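PDB 5H20: putative PadR-family transcriptional regulatory protein from Bacteroides fragilis, which probably binds DNA through a winged helix-turn-helix domain as a dimeric transcriptional regulator of the PadR family. Local coordinates for residues Glu85-Leu88 / Gly89-Glu92. Numbering follows the deposited sequence.
With IPA (isopropyl alcohol), chain F.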
loop_
_atom_site.group_PDB
_atom_site.type_symbol
_atom_site.label_atom_id
_atom_site.label_comp_id
_atom_site.label_asym_id
_atom_site.label_seq_id
_atom_site.Cartn_x
_atom_site.Cartn_y
_atom_site.Cartn_z
ATOM N N GLU A 85 -11.694 9.118 6.158
ATOM C CA GLU A 85 -11.166 10.385 5.619
ATOM C C GLU A 85 -9.808 10.772 6.222
ATOM O O GLU A 85 -8.916 11.205 5.485
ATOM C CB GLU A 85 -12.155 11.559 5.827
ATOM C CG GLU A 85 -13.482 11.471 5.071
ATOM C CD GLU A 85 -13.422 11.929 3.611
ATOM O OE1 GLU A 85 -12.367 12.416 3.143
ATOM O OE2 GLU A 85 -14.461 11.815 2.920
ATOM N N SER A 86 -9.669 10.639 7.545
ATOM C CA SER A 86 -8.400 10.911 8.242
ATOM C C SER A 86 -7.286 9.940 7.811
ATOM O O SER A 86 -6.189 10.388 7.461
ATOM C CB SER A 86 -8.567 10.873 9.763
ATOM O OG SER A 86 -9.544 11.803 10.193
ATOM N N PHE A 87 -7.580 8.633 7.828
ATOM C CA PHE A 87 -6.623 7.608 7.389
ATOM C C PHE A 87 -6.243 7.786 5.920
ATOM O O PHE A 87 -5.072 7.678 5.589
ATOM C CB PHE A 87 -7.105 6.173 7.677
ATOM C CG PHE A 87 -6.083 5.096 7.342
ATOM C CD1 PHE A 87 -4.782 5.135 7.876
ATOM C CD2 PHE A 87 -6.431 4.020 6.526
ATOM C CE1 PHE A 87 -3.848 4.144 7.569
ATOM C CE2 PHE A 87 -5.500 3.021 6.224
ATOM C CZ PHE A 87 -4.206 3.084 6.744
ATOM N N LEU A 88 -7.224 8.093 5.064
ATOM C CA LEU A 88 -6.963 8.463 3.659
ATOM C C LEU A 88 -5.979 9.643 3.532
ATOM O O LEU A 88 -5.026 9.577 2.739
ATOM C CB LEU A 88 -8.267 8.783 2.916
ATOM C CG LEU A 88 -8.153 9.251 1.458
ATOM C CD1 LEU A 88 -7.737 8.125 0.513
ATOM C CD2 LEU A 88 -9.466 9.865 1.028
ATOM N N GLY A 89 -6.211 10.699 4.319
ATOM C CA GLY A 89 -5.325 11.879 4.363
ATOM C C GLY A 89 -3.884 11.548 4.738
ATOM O O GLY A 89 -2.935 12.094 4.155
ATOM N N GLU A 90 -3.735 10.653 5.716
ATOM C CA GLU A 90 -2.439 10.112 6.131
ATOM C C GLU A 90 -1.707 9.424 4.971
ATOM O O GLU A 90 -0.523 9.695 4.738
ATOM C CB GLU A 90 -2.630 9.143 7.305
ATOM C CG GLU A 90 -1.388 8.335 7.682
ATOM C CD GLU A 90 -1.661 7.293 8.750
ATOM O OE1 GLU A 90 -2.535 7.524 9.626
ATOM O OE2 GLU A 90 -0.983 6.246 8.721
ATOM N N LEU A 91 -2.427 8.569 4.246
ATOM C CA LEU A 91 -1.880 7.755 3.149
ATOM C C LEU A 91 -1.425 8.559 1.930
ATOM O O LEU A 91 -0.370 8.254 1.342
ATOM C CB LEU A 91 -2.912 6.711 2.715
ATOM C CG LEU A 91 -2.961 5.252 3.203
ATOM C CD1 LEU A 91 -1.964 4.846 4.288
ATOM C CD2 LEU A 91 -4.395 4.993 3.630
ATOM N N GLU A 92 -2.228 9.565 1.559
ATOM C CA GLU A 92 -1.948 10.455 0.423
ATOM C C GLU A 92 -0.696 11.294 0.670
ATOM O O GLU A 92 0.097 11.516 -0.254
ATOM C CB GLU A 92 -3.145 11.387 0.136
ATOM C CG GLU A 92 -4.385 10.701 -0.437
ATOM C CD GLU A 92 -5.576 11.639 -0.626
ATOM O OE1 GLU A 92 -5.641 12.707 0.017
ATOM O OE2 GLU A 92 -6.471 11.297 -1.427
HETATM C C1 IPA F . 2.296 5.386 8.684
HETATM C C2 IPA F . 2.428 5.422 7.168
HETATM C C3 IPA F . 3.054 4.119 6.698
HETATM O O2 IPA F . 1.148 5.610 6.551
#
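Phe87 and Leu91 sit one turn apart on helix 82-97, joined by the alpha-helical bond from Leu91 N to Phe87 O (3.1 Å), with Gly89 N to Glu85 O, Glu90 N to Ser86 O and Glu92 N to Leu88 O repeating the i to i+4 pattern around it. With CG of Phe87 swung anti to its backbone nitrogen (chi1 -175°), the ring is carried outward and forward along the helix, beside the next turn. There Leu91 lays its CD2 methyl over one face, 3.6 Å from the ring centroid and 18° off the normal, a CH-pi contact displaced toward CE2. Glu90 comes to the same ring at its edge: OE1 lies in the ring plane, 3.7 Å from Phe87 CD1, and the carboxylate stands almost perpendicular to the ring (88°). Glu90 OE2 forms a salt bridge with Arg11 NE of the second subunit and accepts a hydrogen bond from isopropanol O2 at 3.1 Å. Around the helix, Glu92 runs extended past Leu88, its OE2 3.9 Å from Leu88 CG, while Leu88 packs on Met20 of helix 5-23. In the second subunit, Arg11 also packs on Phe87 and Met10 on Leu91. The weakly positive rim of the ring would suit the carboxylate oxygen, and the arginine probably favours an ionised Glu90; charge and apolar surface thus meet side by side where helix 82-97 meets the second subunit.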